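Phosphoribulokinase 1 (Rhodobacter sphaeroides, PDB 1A7J) catalyses the ATP-dependent phosphorylation of D-ribulose 5-phosphate to D-ribulose 1,5-bisphosphate, a step of the Calvin cycle. Local coordinates at residues A[37-41]-A[42-46]; A[135-139]-A[140-144]. One frame throughout, in Å; residues are numbered along the deposited sequence.

Contact 1: residues A[37-41]-A[42-46]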
loop_
_atom_site.group_PDB
_atom_site.type_symbol
_atom_site.label_atom_id
_atom_site.label_comp_id
_atom_site.label_asym_id
_atom_site.label_seq_id
_atom_site.Cartn_x
_atom_site.Cartn_y
_atom_site.Cartn_z
ATOM N N VAL A 37 1.158 -8.391 -14.265
ATOM C CA VAL A 37 1.647 -9.193 -13.156
ATOM C C VAL A 37 1.615 -8.376 -11.873
ATOM O O VAL A 37 1.653 -7.159 -11.914
ATOM C CB VAL A 37 3.089 -9.693 -13.390
ATOM C CG1 VAL A 37 3.161 -10.517 -14.658
ATOM C CG2 VAL A 37 4.048 -8.528 -13.460
ATOM N N SER A 38 1.561 -9.034 -10.728
ATOM C CA SER A 38 1.421 -8.296 -9.493
ATOM C C SER A 38 2.223 -8.898 -8.353
ATOM O O SER A 38 2.743 -10.006 -8.467
ATOM C CB SER A 38 -0.059 -8.201 -9.117
ATOM O OG SER A 38 -0.582 -9.455 -8.716
ATOM N N ILE A 39 2.504 -8.051 -7.365
ATOM C CA ILE A 39 3.194 -8.410 -6.139
ATOM C C ILE A 39 2.320 -7.959 -4.967
ATOM O O ILE A 39 1.822 -6.829 -4.965
ATOM C CB ILE A 39 4.557 -7.691 -6.056
ATOM C CG1 ILE A 39 5.534 -8.259 -7.094
ATOM C CG2 ILE A 39 5.150 -7.829 -4.670
ATOM C CD1 ILE A 39 6.897 -7.579 -7.060
ATOM N N GLU A 40 1.938 -8.926 -4.134
ATOM C CA GLU A 40 1.373 -8.677 -2.809
ATOM C C GLU A 40 2.498 -8.357 -1.820
ATOM O O GLU A 40 3.369 -9.193 -1.576
ATOM C CB GLU A 40 0.643 -9.918 -2.312
ATOM C CG GLU A 40 -0.799 -10.044 -2.733
ATOM C CD GLU A 40 -1.572 -10.929 -1.777
ATOM O OE1 GLU A 40 -1.334 -12.159 -1.779
ATOM O OE2 GLU A 40 -2.322 -10.378 -0.937
ATOM N N GLY A 41 2.394 -7.212 -1.151
ATOM C CA GLY A 41 3.481 -6.733 -0.322
ATOM C C GLY A 41 3.836 -7.663 0.815
ATOM O O GLY A 41 4.941 -7.604 1.326
ATOM N N ASP A 42 2.924 -8.551 1.187
ATOM C CA ASP A 42 3.195 -9.505 2.258
ATOM C C ASP A 42 4.299 -10.455 1.843
ATOM O O ASP A 42 5.111 -10.875 2.661
ATOM C CB ASP A 42 1.944 -10.316 2.594
ATOM C CG ASP A 42 0.794 -9.451 3.057
ATOM O OD1 ASP A 42 0.835 -8.986 4.216
ATOM O OD2 ASP A 42 -0.151 -9.240 2.264
ATOM N N ALA A 43 4.363 -10.735 0.552
ATOM C CA ALA A 43 5.311 -11.682 0.025
ATOM C C ALA A 43 6.770 -11.357 0.317
ATOM O O ALA A 43 7.650 -12.151 0.002
ATOM C CB ALA A 43 5.111 -11.804 -1.432
ATOM N N PHE A 44 7.054 -10.155 0.811
ATOM C CA PHE A 44 8.447 -9.776 1.079
ATOM C C PHE A 44 8.725 -9.405 2.518
ATOM O O PHE A 44 9.613 -8.597 2.790
ATOM C CB PHE A 44 8.889 -8.635 0.172
ATOM C CG PHE A 44 9.007 -9.022 -1.255
ATOM C CD1 PHE A 44 7.875 -9.179 -2.036
ATOM C CD2 PHE A 44 10.249 -9.224 -1.823
ATOM C CE1 PHE A 44 7.971 -9.522 -3.363
ATOM C CE2 PHE A 44 10.355 -9.572 -3.152
ATOM C CZ PHE A 44 9.209 -9.721 -3.923
ATOM N N HIS A 45 7.962 -9.991 3.437
ATOM C CA HIS A 45 8.334 -9.995 4.844
ATOM C C HIS A 45 9.484 -10.956 5.011
ATOM O O HIS A 45 9.472 -12.029 4.431
ATOM C CB HIS A 45 7.168 -10.458 5.705
ATOM C CG HIS A 45 6.083 -9.442 5.860
ATOM N ND1 HIS A 45 4.835 -9.764 6.336
ATOM C CD2 HIS A 45 6.056 -8.118 5.603
ATOM C CE1 HIS A 45 4.077 -8.682 6.363
ATOM N NE2 HIS A 45 4.799 -7.665 5.919
ATOM N N ARG A 46 10.470 -10.576 5.808
ATOM C CA ARG A 46 11.609 -11.440 6.073
ATOM C C ARG A 46 11.208 -12.742 6.780
ATOM O O ARG A 46 11.761 -13.819 6.492
ATOM C CB ARG A 46 12.656 -10.686 6.900
ATOM C CG ARG A 46 14.065 -11.251 6.799
ATOM C CD ARG A 46 15.109 -10.147 6.666
ATOM N NE ARG A 46 15.813 -10.178 5.376
ATOM C CZ ARG A 46 16.324 -9.104 4.777
ATOM N NH1 ARG A 46 16.105 -7.893 5.279
ATOM N NH2 ARG A 46 17.006 -9.228 3.643
#

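Contact 2: residues A[135-139]-A[140-144]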
loop_
_atom_site.group_PDB
_atom_site.type_symbol
_atom_site.label_atom_id
_atom_site.label_comp_id
_atom_site.label_asym_id
_atom_site.label_seq_id
_atom_site.Cartn_x
_atom_site.Cartn_y
_atom_site.Cartn_z
ATOM N N GLY A 135 6.180 0.324 -1.128
ATOM C CA GLY A 135 6.320 0.616 -2.553
ATOM C C GLY A 135 6.939 1.944 -2.965
ATOM O O GLY A 135 6.996 2.290 -4.146
ATOM N N ALA A 136 7.427 2.697 -1.990
ATOM C CA ALA A 136 8.128 3.928 -2.282
ATOM C C ALA A 136 9.225 4.160 -1.231
ATOM O O ALA A 136 9.724 5.283 -1.054
ATOM C CB ALA A 136 7.154 5.072 -2.323
ATOM N N VAL A 137 9.722 3.073 -0.651
ATOM C CA VAL A 137 10.815 3.214 0.288
ATOM C C VAL A 137 12.012 3.872 -0.360
ATOM O O VAL A 137 12.487 3.447 -1.417
ATOM C CB VAL A 137 11.268 1.884 0.817
ATOM C CG1 VAL A 137 12.374 2.092 1.782
ATOM C CG2 VAL A 137 10.151 1.193 1.501
ATOM N N VAL A 138 12.483 4.941 0.247
ATOM C CA VAL A 138 13.837 5.386 -0.023
ATOM C C VAL A 138 14.582 5.426 1.285
ATOM O O VAL A 138 14.107 5.978 2.273
ATOM C CB VAL A 138 13.878 6.773 -0.663
ATOM C CG1 VAL A 138 15.227 7.006 -1.290
ATOM C CG2 VAL A 138 12.809 6.897 -1.707
ATOM N N ASN A 139 15.662 4.671 1.330
ATOM C CA ASN A 139 16.492 4.648 2.503
ATOM C C ASN A 139 17.949 4.397 2.143
ATOM O O ASN A 139 18.319 4.439 0.979
ATOM C CB ASN A 139 15.956 3.630 3.500
ATOM C CG ASN A 139 16.386 2.242 3.213
ATOM O OD1 ASN A 139 16.394 1.408 4.102
ATOM N ND2 ASN A 139 16.609 1.938 1.956
ATOM N N SER A 140 18.794 4.273 3.153
ATOM C CA SER A 140 20.223 4.428 2.955
ATOM C C SER A 140 20.812 3.271 2.147
ATOM O O SER A 140 21.789 3.449 1.441
ATOM C CB SER A 140 20.902 4.573 4.322
ATOM O OG SER A 140 19.981 5.042 5.306
ATOM N N GLU A 141 20.112 2.145 2.114
ATOM C CA GLU A 141 20.566 0.969 1.372
ATOM C C GLU A 141 19.821 0.761 0.040
ATOM O O GLU A 141 20.401 0.328 -0.961
ATOM C CB GLU A 141 20.388 -0.285 2.226
ATOM C CG GLU A 141 21.021 -0.207 3.598
ATOM C CD GLU A 141 20.118 -0.789 4.670
ATOM O OE1 GLU A 141 20.041 -2.036 4.770
ATOM O OE2 GLU A 141 19.446 0.004 5.374
ATOM N N VAL A 142 18.537 1.091 0.033
ATOM C CA VAL A 142 17.657 0.713 -1.054
ATOM C C VAL A 142 16.872 1.927 -1.527
ATOM O O VAL A 142 16.592 2.814 -0.732
ATOM C CB VAL A 142 16.725 -0.402 -0.564
ATOM C CG1 VAL A 142 15.326 0.097 -0.317
ATOM C CG2 VAL A 142 16.747 -1.492 -1.537
ATOM N N ASN A 143 16.683 2.061 -2.834
ATOM C CA ASN A 143 15.827 3.122 -3.372
ATOM C C ASN A 143 14.743 2.504 -4.212
ATOM O O ASN A 143 14.907 2.370 -5.409
ATOM C CB ASN A 143 16.610 4.119 -4.229
ATOM C CG ASN A 143 15.720 5.194 -4.838
ATOM O OD1 ASN A 143 14.517 5.057 -4.853
ATOM N ND2 ASN A 143 16.310 6.305 -5.246
ATOM N N ILE A 144 13.588 2.283 -3.591
ATOM C CA ILE A 144 12.455 1.637 -4.236
ATOM C C ILE A 144 11.488 2.650 -4.870
ATOM O O ILE A 144 10.829 2.342 -5.861
ATOM C CB ILE A 144 11.697 0.734 -3.234
ATOM C CG1 ILE A 144 12.649 -0.327 -2.677
ATOM C CG2 ILE A 144 10.498 0.056 -3.921
ATOM C CD1 ILE A 144 11.974 -1.537 -2.101
#

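Contact 1: residues A[37-41]-A[42-46]
Ile39 and Phe44 meet in a local contact round the 3-10 turn that follows strand 36-40, outermost in the sheet of this chain, and carries the catalytic-site residue Asp42. On the buried side, Ile39 CG2 lies 3.5 Å from Phe44 CE1, and the two side chains cross at about a right angle. A chi1 of -70° sets CG1 of Ile39 beside the backbone N and CG2 anti to it, which brings the CG2 methyl to Phe44. The turn itself is closed by Ala43 N, which donates to Glu40 O over 2.8 Å; a longer, weak bond of 3.4 Å from Phe44 N to Gly41 O continues it. The carboxylates of Glu40 and Asp42, like charges close together without a bond, stand at the more open side, OE2 to OD2 4.0 Å, their planes 78° apart. Asp42 O lies over one face of the His45 ring, 3.6 Å above its plane and offset toward the rim, and the ring also stacks with His69. Strand 36-40 pairs with strand 127-132, while helix 77-90 packs against Ile39 through Val83 and Phe84 and against Phe44 through Leu80.

Contact 2: residues A[135-139]-A[140-144]
Asn139 folds back on Val142 at the turn of a short hairpin-like loop between strands 127-132 and 150-156. Its backbone N donates to Val142 O over 2.9 Å, and its side-chain ND2 reaches the same oxygen at 2.8 Å, arriving at a C=O...N angle of 113°. A chi1 of 83° tucks CG between the backbone N and the carbonyl carbon, which turns ND2 back to Val142 O, an oxygen lying nearly in the amide plane. Further down, Ile144 N donates to Val137 O over 2.7 Å, so two backbone bonds flank the single antiparallel bridge of Val138 with Asn143. The tight side is apolar: Val137 CG1 meets Val142 CG1 at 4.1 Å, and Val137 CB lies 4.2 Å from Ile144 CB, with Leu80 and Phe84 of helix 77-90 beyond Ile144. The exposed side is looser. Val138 and Asn143 lie side by side there, CG1 to CG 4.0 Å, and Asn143 OD1 accepts a bond from Gly146 N. Gripped by two N-H groups of one residue, Val142 O ties the Asn139 amide to the backbone, and this double grip probably helps to fix the rotation of that amide and the shape of the turn.

In the fold
Contact 1 spans the end of strand 36-40 and the turn after it, whereas contact 2 lies in the loop beyond the neighbouring parallel strand 127-132; their centres are 15 Å and their nearest atoms about 7 Å apart. Helix 77-90 is their common neighbour: Leu80 and Phe84 touch residues of each. Contact 1 lies closer to the centre of the chain and places catalytic Asp42 near Ser14 of the predicted ATP site, whereas contact 2 runs from a buried base at Gly135 to an exposed tip. Their chemistry follows: residues 37-46 combine a 3-10 turn, an aliphatic-aromatic contact and neighbouring carboxylates, while residues 135-144 rely on hairpin backbone bonds, an asparagine amide and aliphatic packing.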